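Local coordinates for protein nuclease NucT (Helicobacter pylori, PDB 6EHI) that is a nuclease of the PLD-like family, built on a mixed beta sheet flanked by helices, at residues 60-64 against 152-156; 87-91 against 156-162; 107-111 against 120-124; 27-31 against 53-58. The protein carries 1 engineered substitution. All blocks are in the same frame, centred on the assembly; numbering follows the deposited sequence. Where two conformers were deposited one is given.

How the contacts relate
From the N terminus, contact 4 closes first. It joins the ends of helices 16-28 and 44-54 over a loop that holds strand 33-38 and most of helix 44-54. Strand 59-65 then opens contact 1 and strand 86-91 opens contact 2. Contact 3 opens and closes inside both loops, between strand 108-112 and the loop after strand 116-120. Helix 142-158 closes contact 1, and its end with the C-terminal tail closes contact 2. These two therefore cross, and they share Leu-156. Their centres are about 7 Å apart. Contacts 1, 2 and 3 all reach one mixed sheet. Contact 4 has its centre about 17 Å from that of contact 1, yet Ala-54 touches Val-60 and Ile-27 touches Trp-124.

Contact 1 of 4, residues 60-64 against 152-156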
loop_
_atom_site.group_PDB
_atom_site.type_symbol
_atom_site.label_atom_id
_atom_site.label_comp_id
_atom_site.label_asym_id
_atom_site.label_seq_id
_atom_site.Cartn_x
_atom_site.Cartn_y
_atom_site.Cartn_z
ATOM N N VAL A 60 0.230 -3.553 22.388
ATOM C CA VAL A 60 0.707 -3.246 21.086
ATOM C C VAL A 60 1.517 -4.401 20.533
ATOM O O VAL A 60 2.365 -4.990 21.214
ATOM C CB VAL A 60 1.567 -1.999 21.148
ATOM C CG1 VAL A 60 2.079 -1.668 19.785
ATOM C CG2 VAL A 60 0.771 -0.863 21.727
ATOM N N GLN A 61 1.254 -4.760 19.293
ATOM C CA GLN A 61 2.004 -5.809 18.595
ATOM C C GLN A 61 2.440 -5.221 17.234
ATOM O O GLN A 61 1.648 -4.547 16.593
ATOM C CB GLN A 61 1.108 -6.980 18.347
ATOM C CG GLN A 61 0.729 -7.658 19.656
ATOM C CD GLN A 61 -0.334 -8.724 19.499
ATOM O OE1 GLN A 61 -1.343 -8.509 18.812
ATOM N NE2 GLN A 61 -0.084 -9.917 20.084
ATOM N N ILE A 62 3.698 -5.382 16.896
ATOM C CA ILE A 62 4.250 -4.828 15.646
ATOM C C ILE A 62 5.033 -5.884 14.939
ATOM O O ILE A 62 5.987 -6.374 15.518
ATOM C CB ILE A 62 5.159 -3.646 15.975
ATOM C CG1 ILE A 62 4.475 -2.714 16.980
ATOM C CG2 ILE A 62 5.516 -2.878 14.682
ATOM C CD1 ILE A 62 5.304 -1.511 17.336
ATOM N N ILE A 63 4.601 -6.322 13.752
ATOM C CA ILE A 63 5.365 -7.208 12.835
ATOM C C ILE A 63 6.117 -6.322 11.843
ATOM O O ILE A 63 5.466 -5.553 11.111
ATOM C CB ILE A 63 4.435 -8.183 12.070
ATOM C CG1 ILE A 63 3.511 -8.924 13.055
ATOM C CG2 ILE A 63 5.261 -9.025 11.155
ATOM C CD1 ILE A 63 2.436 -9.827 12.447
ATOM N N TYR A 64 7.459 -6.312 11.883
ATOM C CA TYR A 64 8.308 -5.607 10.919
ATOM C C TYR A 64 8.832 -6.516 9.817
ATOM O O TYR A 64 9.200 -7.727 10.076
ATOM C CB TYR A 64 9.487 -5.073 11.649
ATOM C CG TYR A 64 9.346 -3.972 12.672
ATOM C CD1 TYR A 64 8.846 -4.213 14.000
ATOM C CD2 TYR A 64 9.626 -2.631 12.319
ATOM C CE1 TYR A 64 8.774 -3.204 14.937
ATOM C CE2 TYR A 64 9.514 -1.625 13.248
ATOM C CZ TYR A 64 9.090 -1.899 14.549
ATOM O OH TYR A 64 8.948 -0.892 15.478
ATOM N N TYR A 152 -3.940 -11.451 10.684
ATOM C CA TYR A 152 -2.884 -10.864 11.519
ATOM C C TYR A 152 -2.355 -11.930 12.529
ATOM O O TYR A 152 -1.138 -12.134 12.705
ATOM C CB TYR A 152 -3.367 -9.624 12.230
ATOM C CG TYR A 152 -2.200 -8.922 12.917
ATOM C CD1 TYR A 152 -1.408 -8.003 12.260
ATOM C CD2 TYR A 152 -1.828 -9.263 14.196
ATOM C CE1 TYR A 152 -0.337 -7.377 12.898
ATOM C CE2 TYR A 152 -0.784 -8.625 14.842
ATOM C CZ TYR A 152 -0.010 -7.677 14.193
ATOM O OH TYR A 152 1.072 -7.069 14.809
ATOM N N GLN A 153 -3.263 -12.587 13.181
ATOM C CA GLN A 153 -2.915 -13.709 14.097
ATOM C C GLN A 153 -2.133 -14.806 13.472
ATOM O O GLN A 153 -1.158 -15.276 14.080
ATOM C CB GLN A 153 -4.211 -14.271 14.713
ATOM C CG GLN A 153 -4.879 -13.281 15.661
ATOM C CD GLN A 153 -3.969 -12.676 16.726
ATOM O OE1 GLN A 153 -3.550 -13.359 17.637
ATOM N NE2 GLN A 153 -3.637 -11.406 16.590
ATOM N N LYS A 154 -2.457 -15.163 12.223
ATOM C CA LYS A 154 -1.680 -16.143 11.471
ATOM C C LYS A 154 -0.265 -15.620 11.172
ATOM O O LYS A 154 0.722 -16.318 11.373
ATOM C CB LYS A 154 -2.350 -16.536 10.128
ATOM C CG LYS A 154 -3.591 -17.428 10.276
ATOM C CD LYS A 154 -4.033 -18.130 8.993
ATOM C CE LYS A 154 -2.941 -18.723 8.107
ATOM N NZ LYS A 154 -2.540 -20.136 8.340
ATOM N N MET A 155 -0.190 -14.335 10.751
ATOM C CA MET A 155 1.114 -13.713 10.593
ATOM C C MET A 155 1.949 -13.770 11.886
ATOM O O MET A 155 3.206 -13.984 11.820
ATOM C CB MET A 155 0.983 -12.277 10.121
ATOM C CG MET A 155 0.442 -12.318 8.698
ATOM S SD MET A 155 0.061 -10.639 8.098
ATOM C CE MET A 155 1.692 -9.974 7.941
ATOM N N LEU A 156 1.331 -13.462 12.987
ATOM C CA LEU A 156 2.013 -13.376 14.278
ATOM C C LEU A 156 2.626 -14.705 14.643
ATOM O O LEU A 156 3.712 -14.781 15.241
ATOM C CB LEU A 156 0.999 -12.970 15.355
ATOM C CG LEU A 156 1.463 -12.063 16.479
ATOM C CD1 LEU A 156 2.389 -10.919 16.126
ATOM C CD2 LEU A 156 0.178 -11.544 17.175
#
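The hydroxyl of Tyr-152 reaches in from helix 142-158 to the backbone of strand 59-65. Its OH lies 3.1 Å from Gln-61 O and 3.5 Å from Gln-61 CB. The hydrogen bond of this hydroxyl goes to Ile-36 O on the adjoining strand, so a buried polar atom is satisfied at the sheet surface. The ring gets there because CG of Tyr-152 stands anti to the backbone N (chi1 -171°), which swings it off the helix toward the strand.

Ile-63 meets this ring from the opposite direction. Its CD1 lies over one face, off centre toward the rim, and makes a CH-pi contact 4.0 Å from the centroid of the Tyr-152 ring. The same methyl packs on the helix itself, with Ile-63 CD1 3.7 Å from Met-155 CB. One branch of Leu-156 closes in beside it, CD1 coming to 3.8 Å from Ile-63 CG1. The other branch turns to Gln-61, where CD2 of Leu-156 lies 3.3 Å from Gln-61 NE2. Gln-61 and Leu-156 cross here at about a right angle. The amide of Gln-61 is held by Lys-35 NZ, which gives a hydrogen bond to OE1.

The helix crosses the strand at 67°, with 10.0 Å between the axes of the short segments. This is helix-on-sheet packing in the PLD-like fold. Strand 59-65 runs parallel to both its neighbours, 33-38 and 86-91. Met-155 also touches Leu-91 on strand 86-91, and Tyr-14 of the second subunit packs against Met-155.

Contact 2 of 4, residues 87-91 against 156-162; sequences KVCLL and LESCVGF
Cys-89 and Cys-159 both place SG between their backbone N and carbonyl carbon, with chi1 of 67° and 73°. These torsions turn the two sulfurs to each other across the gap, and Cys-89 SG bonds to Cys-159 SG at 2.1 Å. The disulfide torsion is -89°, close to the relaxed value and left-handed. Cys-159 has a second conformer, to which this geometry need not apply. Leu-156, still on the helix, lays CD1 4.1 Å from Cys-89 SG.

Next to the disulfide the backbones pair. Leu-90 and Val-160 form an antiparallel hydrogen-bonded pair. Leu-90 N gives to Val-160 O, and Val-160 N gives to Leu-90 O, each at 2.8 Å. In this way the last residues of the chain, just past helix 142-158, add a short, weakly bonded strand 160-161 to the edge of the PLD-like sheet, outside strand 86-91. The disulfide therefore ties the end of the chain covalently to a strand of the sheet.

Leu-90 and Val-160 send their side chains to the same face, where Leu-90 CB is 4.2 Å from Val-160 CG2. Further along, Leu-90 CD1 touches the edge of the Phe-162 ring, near its plane, at 4.1 Å from Phe-162 CD1. Val-88 lies alongside Phe-162, pointing the same way, and Ile-77 of helix 77-80 touches both. At the other end Leu-91 rests CD1 3.7 Å from Ser-158 O, and its side chain also packs on Tyr-133 of the second subunit.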
loop_
_atom_site.group_PDB
_atom_site.type_symbol
_atom_site.label_atom_id
_atom_site.label_comp_id
_atom_site.label_asym_id
_atom_site.label_seq_id
_atom_site.Cartn_x
_atom_site.Cartn_y
_atom_site.Cartn_z
ATOM N N LYS A 87 5.026 -5.867 21.953
ATOM C CA LYS A 87 5.588 -7.081 21.344
ATOM C C LYS A 87 6.075 -6.656 19.974
ATOM O O LYS A 87 5.278 -6.185 19.172
ATOM C CB LYS A 87 4.534 -8.191 21.158
ATOM C CG LYS A 87 5.160 -9.514 20.677
ATOM C CD LYS A 87 4.106 -10.537 20.235
ATOM C CE LYS A 87 4.653 -11.851 19.697
ATOM N NZ LYS A 87 5.597 -12.519 20.636
ATOM N N VAL A 88 7.351 -6.819 19.688
ATOM C CA VAL A 88 7.866 -6.574 18.301
ATOM C C VAL A 88 8.444 -7.862 17.776
ATOM O O VAL A 88 8.988 -8.685 18.550
ATOM C CB VAL A 88 8.870 -5.413 18.225
ATOM C CG1 VAL A 88 8.288 -4.158 18.780
ATOM C CG2 VAL A 88 10.191 -5.795 18.876
ATOM N N CYS A 89 8.338 -8.106 16.460
ATOM C CA CYS A 89 8.906 -9.269 15.877
ATOM C C CYS A 89 9.191 -9.032 14.359
ATOM O O CYS A 89 8.881 -7.934 13.857
ATOM C CB CYS A 89 7.948 -10.438 16.157
ATOM S SG CYS A 89 6.349 -10.265 15.266
ATOM N N LEU A 90 9.773 -9.994 13.676
ATOM C CA LEU A 90 10.252 -9.860 12.310
ATOM C C LEU A 90 9.659 -10.924 11.451
ATOM O O LEU A 90 9.479 -12.042 11.908
ATOM C CB LEU A 90 11.769 -9.987 12.287
ATOM C CG LEU A 90 12.602 -8.984 13.045
ATOM C CD1 LEU A 90 14.051 -9.434 13.332
ATOM C CD2 LEU A 90 12.566 -7.689 12.268
ATOM N N LEU A 91 9.369 -10.631 10.178
ATOM C CA LEU A 91 8.804 -11.557 9.297
ATOM C C LEU A 91 9.324 -11.439 7.893
ATOM O O LEU A 91 9.379 -10.320 7.375
ATOM C CB LEU A 91 7.305 -11.423 9.385
ATOM C CG LEU A 91 6.429 -12.317 8.561
ATOM C CD1 LEU A 91 6.637 -13.806 8.914
ATOM C CD2 LEU A 91 5.003 -11.900 8.769
ATOM N N LEU A 156 1.331 -13.462 12.987
ATOM C CA LEU A 156 2.013 -13.376 14.278
ATOM C C LEU A 156 2.626 -14.705 14.643
ATOM O O LEU A 156 3.712 -14.781 15.241
ATOM C CB LEU A 156 0.999 -12.970 15.355
ATOM C CG LEU A 156 1.463 -12.063 16.479
ATOM C CD1 LEU A 156 2.389 -10.919 16.126
ATOM C CD2 LEU A 156 0.178 -11.544 17.175
ATOM N N GLU A 157 1.975 -15.792 14.249
ATOM C CA GLU A 157 2.550 -17.162 14.496
ATOM C C GLU A 157 3.710 -17.551 13.645
ATOM O O GLU A 157 4.386 -18.533 13.974
ATOM C CB GLU A 157 1.509 -18.286 14.355
ATOM C CG GLU A 157 0.577 -18.572 15.519
ATOM C CD GLU A 157 -0.716 -19.265 15.066
ATOM O OE1 GLU A 157 -0.651 -20.223 14.255
ATOM O OE2 GLU A 157 -1.796 -18.860 15.539
ATOM N N SER A 158 3.936 -16.863 12.503
ATOM C CA SER A 158 5.122 -17.055 11.700
ATOM C C SER A 158 6.291 -16.117 11.976
ATOM O O SER A 158 7.360 -16.363 11.465
ATOM C CB SER A 158 4.727 -17.007 10.203
ATOM O OG SER A 158 3.562 -17.823 9.954
ATOM N N CYS A 159 6.076 -14.997 12.717
ATOM C CA CYS A 159 7.142 -13.998 12.943
ATOM C C CYS A 159 8.094 -14.448 14.045
ATOM O O CYS A 159 7.703 -15.169 14.983
ATOM C CB CYS A 159 6.566 -12.584 13.244
ATOM S SG CYS A 159 5.799 -12.249 14.856
ATOM N N VAL A 160 9.302 -13.940 13.943
ATOM C CA VAL A 160 10.397 -14.376 14.824
ATOM C C VAL A 160 10.908 -13.265 15.646
ATOM O O VAL A 160 10.704 -12.077 15.332
ATOM C CB VAL A 160 11.533 -15.018 14.031
ATOM C CG1 VAL A 160 11.015 -16.163 13.228
ATOM C CG2 VAL A 160 12.358 -13.993 13.210
ATOM N N GLY A 161 11.521 -13.609 16.783
ATOM C CA GLY A 161 11.969 -12.560 17.734
ATOM C C GLY A 161 12.994 -11.599 17.203
ATOM O O GLY A 161 13.673 -11.887 16.214
ATOM N N PHE A 162 13.021 -10.402 17.806
ATOM C CA PHE A 162 13.988 -9.437 17.440
ATOM C C PHE A 162 15.184 -9.695 18.346
ATOM O O PHE A 162 15.176 -9.263 19.511
ATOM C CB PHE A 162 13.451 -8.016 17.631
ATOM C CG PHE A 162 14.496 -6.985 17.470
ATOM C CD1 PHE A 162 15.259 -6.933 16.330
ATOM C CD2 PHE A 162 14.731 -6.077 18.471
ATOM C CE1 PHE A 162 16.250 -5.994 16.193
ATOM C CE2 PHE A 162 15.726 -5.153 18.361
ATOM C CZ PHE A 162 16.490 -5.111 17.206
#

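Contact 3 of 4, residues 107-111 against 120-124; sequences QKVAI and GSANW. With ACT (acetate ion), chain M.
The indole of Trp-124 meets both Ala-110 and the bound acetate edge-on. Ala-110 CB lies near the ring plane, 3.9 Å from CH2 of Trp-124. The acetate is also at the edge, and NE1 of Trp-124 gives it a bent hydrogen bond, 3.0 Å to OXT. The ring packs edge-to-face with Phe-41 as well.

The segments carry part of the HKD signature of the PLD family: Lys-108 stands at its lysine, and Asn-106 occupies the place of its histidine. Gly-120, Ser-121 and Asn-123 fit the GSxN pattern that follows it. The motif sits at the subunit interface, where Ser-121 of the second subunit packs on Lys-108.

The chain of Lys-108 bends at chi2 (91°) and runs along the carbonyls of the loop. Its CB lies 3.4 Å from Ala-122 O and its CE 3.1 Å from Ser-121 O. At the end NZ gives a 2.8 Å hydrogen bond to Asn-123 OD1, from a position tilted 33° out of the amide's carbonyl plane. A second bond from NZ, to Asn-106 O, fixes the ammonium group further. The acetate takes another hydrogen bond on its O, from Ala-122 N. Gly-120 C lies 3.2 Å from acetate O, and the positive phi here suits glycine.

At the lysine backbone, water 1 accepts from Lys-108 N and donates to Lys-108 O and to Gly-120 O, 2.7 Å from each carbonyl oxygen.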
loop_
_atom_site.group_PDB
_atom_site.type_symbol
_atom_site.label_atom_id
_atom_site.label_comp_id
_atom_site.label_asym_id
_atom_site.label_seq_id
_atom_site.Cartn_x
_atom_site.Cartn_y
_atom_site.Cartn_z
ATOM N N GLN A 107 3.264 -5.321 3.867
ATOM C CA GLN A 107 2.122 -4.643 4.386
ATOM C C GLN A 107 2.401 -3.351 5.157
ATOM O O GLN A 107 3.491 -3.184 5.716
ATOM C CB GLN A 107 1.352 -5.554 5.351
ATOM C CG GLN A 107 0.794 -6.787 4.632
ATOM C CD GLN A 107 0.022 -7.695 5.557
ATOM O OE1 GLN A 107 -0.153 -7.401 6.799
ATOM N NE2 GLN A 107 -0.381 -8.813 5.008
ATOM N N LYS A 108 1.458 -2.376 5.119
ATOM C CA LYS A 108 1.529 -1.186 5.985
ATOM C C LYS A 108 0.110 -1.077 6.564
ATOM O O LYS A 108 -0.732 -0.396 5.990
ATOM C CB LYS A 108 1.877 0.100 5.188
ATOM C CG LYS A 108 3.053 -0.037 4.217
ATOM C CD LYS A 108 2.755 -0.449 2.779
ATOM C CE LYS A 108 3.878 -0.154 1.780
ATOM N NZ LYS A 108 5.049 -1.029 1.986
ATOM N N VAL A 109 -0.083 -1.725 7.720
ATOM C CA VAL A 109 -1.413 -1.974 8.228
ATOM C C VAL A 109 -1.423 -1.673 9.699
ATOM O O VAL A 109 -0.521 -2.134 10.395
ATOM C CB VAL A 109 -1.760 -3.443 7.960
ATOM C CG1 VAL A 109 -3.016 -3.860 8.703
ATOM C CG2 VAL A 109 -1.923 -3.693 6.480
ATOM N N ALA A 110 -2.447 -0.946 10.151
ATOM C CA ALA A 110 -2.662 -0.796 11.588
ATOM C C ALA A 110 -4.137 -1.151 11.938
ATOM O O ALA A 110 -5.071 -0.633 11.294
ATOM C CB ALA A 110 -2.361 0.551 12.063
ATOM N N ILE A 111 -4.317 -2.097 12.847
ATOM C CA ILE A 111 -5.669 -2.458 13.326
ATOM C C ILE A 111 -5.832 -1.916 14.751
ATOM O O ILE A 111 -5.115 -2.331 15.654
ATOM C CB ILE A 111 -5.866 -3.939 13.340
ATOM C CG1 ILE A 111 -5.455 -4.628 11.992
ATOM C CG2 ILE A 111 -7.338 -4.253 13.632
ATOM C CD1 ILE A 111 -5.323 -6.105 12.063
ATOM N N GLY A 120 -2.911 0.814 2.942
ATOM C CA GLY A 120 -2.507 1.714 1.857
ATOM C C GLY A 120 -1.033 1.513 1.505
ATOM O O GLY A 120 -0.468 0.419 1.718
ATOM N N SER A 121 -0.445 2.511 0.888
ATOM C CA SER A 121 0.885 2.390 0.286
ATOM C C SER A 121 1.980 2.922 1.140
ATOM O O SER A 121 3.132 2.679 0.808
ATOM C CB SER A 121 0.906 3.155 -1.062
ATOM O OG SER A 121 0.619 4.557 -0.930
ATOM N N ALA A 122 1.641 3.659 2.184
ATOM C CA ALA A 122 2.656 4.494 2.826
ATOM C C ALA A 122 3.425 3.680 3.913
ATOM O O ALA A 122 2.846 3.324 4.889
ATOM C CB ALA A 122 2.015 5.667 3.506
ATOM N N ASN A 123 4.748 3.627 3.744
ATOM C CA ASN A 123 5.621 3.222 4.818
ATOM C C ASN A 123 5.615 4.293 5.881
ATOM O O ASN A 123 5.187 5.468 5.625
ATOM C CB ASN A 123 7.009 2.934 4.296
ATOM C CG ASN A 123 7.039 1.649 3.420
ATOM O OD1 ASN A 123 6.460 0.610 3.828
ATOM N ND2 ASN A 123 7.748 1.677 2.276
ATOM N N TRP A 124 5.966 3.920 7.094
ATOM C CA TRP A 124 5.866 4.821 8.268
ATOM C C TRP A 124 7.201 5.517 8.427
ATOM O O TRP A 124 7.988 5.226 9.297
ATOM C CB TRP A 124 5.401 4.093 9.526
ATOM C CG TRP A 124 3.972 3.616 9.481
ATOM C CD1 TRP A 124 3.175 3.615 8.400
ATOM C CD2 TRP A 124 3.258 2.982 10.503
ATOM N NE1 TRP A 124 1.950 3.147 8.754
ATOM C CE2 TRP A 124 1.996 2.736 10.040
ATOM C CE3 TRP A 124 3.570 2.652 11.861
ATOM C CZ2 TRP A 124 1.011 2.115 10.807
ATOM C CZ3 TRP A 124 2.606 2.166 12.636
ATOM C CH2 TRP A 124 1.339 1.853 12.114
HETATM C C ACT M . -0.529 3.053 5.510
HETATM O O ACT M . -0.605 3.166 4.226
HETATM O OXT ACT M . 0.546 3.242 6.102
HETATM C CH3 ACT M . -1.711 2.734 6.376
HETATM O O HOH W 1 -0.875 -1.494 3.522
#

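Contact 4 of 4, residues 27-31 against 53-58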
loop_
_atom_site.group_PDB
_atom_site.type_symbol
_atom_site.label_atom_id
_atom_site.label_comp_id
_atom_site.label_asym_id
_atom_site.label_seq_id
_atom_site.Cartn_x
_atom_site.Cartn_y
_atom_site.Cartn_z
ATOM N N ILE A 27 -4.009 5.639 16.632
ATOM C CA ILE A 27 -3.138 4.828 17.536
ATOM C C ILE A 27 -3.272 5.355 18.973
ATOM O O ILE A 27 -3.419 4.561 19.894
ATOM C CB ILE A 27 -1.641 4.891 17.100
ATOM C CG1 ILE A 27 -1.447 4.122 15.805
ATOM C CG2 ILE A 27 -0.695 4.440 18.202
ATOM C CD1 ILE A 27 -0.101 4.434 15.202
ATOM N N SER A 28 -3.149 6.666 19.091
ATOM C CA SER A 28 -3.134 7.394 20.349
ATOM C C SER A 28 -4.369 7.212 21.144
ATOM O O SER A 28 -4.264 6.962 22.343
ATOM C CB SER A 28 -2.882 8.836 20.104
ATOM O OG SER A 28 -1.569 8.901 19.704
ATOM N N SER A 29 -5.528 7.211 20.489
ATOM C CA SER A 29 -6.769 7.054 21.200
ATOM C C SER A 29 -7.247 5.591 21.370
ATOM O O SER A 29 -8.367 5.374 21.804
ATOM C CB SER A 29 -7.837 7.949 20.545
ATOM O OG SER A 29 -7.387 9.324 20.540
ATOM N N ALA A 30 -6.482 4.571 20.962
ATOM C CA ALA A 30 -6.860 3.182 21.205
ATOM C C ALA A 30 -7.148 2.946 22.691
ATOM O O ALA A 30 -6.523 3.505 23.580
ATOM C CB ALA A 30 -5.821 2.163 20.750
ATOM N N ARG A 31 -8.159 2.159 22.916
ATOM C CA ARG A 31 -8.613 1.839 24.270
ATOM C C ARG A 31 -8.257 0.426 24.677
ATOM O O ARG A 31 -8.329 0.129 25.865
ATOM C CB ARG A 31 -10.146 1.980 24.367
ATOM C CG ARG A 31 -10.654 3.289 23.820
ATOM C CD ARG A 31 -12.146 3.470 24.062
ATOM N NE ARG A 31 -12.497 4.853 23.716
ATOM C CZ ARG A 31 -13.723 5.389 23.818
ATOM N NH1 ARG A 31 -14.769 4.687 24.273
ATOM N NH2 ARG A 31 -13.893 6.663 23.457
ATOM N N VAL A 53 0.477 5.322 23.939
ATOM C CA VAL A 53 -0.642 4.502 24.201
ATOM C C VAL A 53 -0.297 3.204 24.982
ATOM O O VAL A 53 -1.030 2.828 25.904
ATOM C CB VAL A 53 -1.473 4.292 22.918
ATOM C CG1 VAL A 53 -0.803 3.282 22.020
ATOM C CG2 VAL A 53 -2.889 3.937 23.281
ATOM N N ALA A 54 0.855 2.572 24.704
ATOM C CA ALA A 54 1.356 1.422 25.466
ATOM C C ALA A 54 1.530 1.887 26.934
ATOM O O ALA A 54 1.236 1.137 27.846
ATOM C CB ALA A 54 2.696 0.928 24.937
ATOM N N SER A 55 1.888 3.142 27.134
ATOM C CA SER A 55 2.047 3.659 28.546
ATOM C C SER A 55 0.716 3.720 29.319
ATOM O O SER A 55 0.694 3.813 30.546
ATOM C CB SER A 55 2.690 5.026 28.581
ATOM O OG SER A 55 4.049 4.921 28.321
ATOM N N ARG A 56 -0.387 3.617 28.613
ATOM C CA ARG A 56 -1.717 3.695 29.226
ATOM C C ARG A 56 -2.291 2.296 29.448
ATOM O O ARG A 56 -3.445 2.169 29.870
ATOM C CB ARG A 56 -2.669 4.614 28.373
ATOM C CG ARG A 56 -2.316 6.098 28.438
ATOM C CD ARG A 56 -3.295 7.116 27.795
ATOM N NE ARG A 56 -3.692 6.810 26.409
ATOM C CZ ARG A 56 -4.779 6.074 26.074
ATOM N NH1 ARG A 56 -5.097 5.862 24.798
ATOM N NH2 ARG A 56 -5.566 5.530 27.001
ATOM N N GLY A 57 -1.513 1.250 29.157
ATOM C CA GLY A 57 -1.862 -0.122 29.326
ATOM C C GLY A 57 -2.425 -0.872 28.112
ATOM O O GLY A 57 -2.683 -2.036 28.191
ATOM N N ILE A 58 -2.459 -0.211 26.953
ATOM C CA ILE A 58 -2.906 -0.871 25.716
ATOM C C ILE A 58 -1.850 -1.825 25.214
ATOM O O ILE A 58 -0.649 -1.508 25.223
ATOM C CB ILE A 58 -3.273 0.214 24.670
ATOM C CG1 ILE A 58 -4.670 0.876 24.904
ATOM C CG2 ILE A 58 -3.300 -0.352 23.238
ATOM C CD1 ILE A 58 -4.750 1.847 26.023
HETATM O O HOH W 2 -2.172 7.673 24.175
#
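Arg-56 lies in the turn that ends helix 44-54, a Schellman motif, and reaches over to the C-terminal end of helix 16-28. Gly-57 completes the motif with a positive phi (95°), and a type I beta turn spans Ala-54 to Gly-57. The side chain of Arg-56 bends at chi3 (-51°), which brings its guanidinium edge to two carbonyls. NH1 gives a hydrogen bond to Ser-28 O at 2.8 Å, nearly in the guanidinium plane. A second bond from NH1 goes to Ala-30 O at 3.0 Å and leaves that plane by 22°. Water 2 accepts from Arg-56 NE and donates to Ser-28 O, so this carbonyl is held twice. The positive group at a helix C terminus probably suits the partial negative charge there.

Helix 44-54 is the crossover of a beta-alpha-beta unit that joins parallel strands 33-38 and 59-65. Its last turn packs on the end of helix 16-28. Val-53 pushes its two methyls against the final helical turn, with CG2 3.5 Å from Ile-27 O and CG1 4.0 Å from Ile-27 CG2. These two side chains cross at about a right angle. Ile-58, on the way to the strand, packs on the chain after the helix. Its CD1 lies 3.4 Å from Ala-30 O, and its CG1 is 3.6 Å from Arg-31 C. Arg-31 N is hydrogen-bonded to Asp-113 OD2.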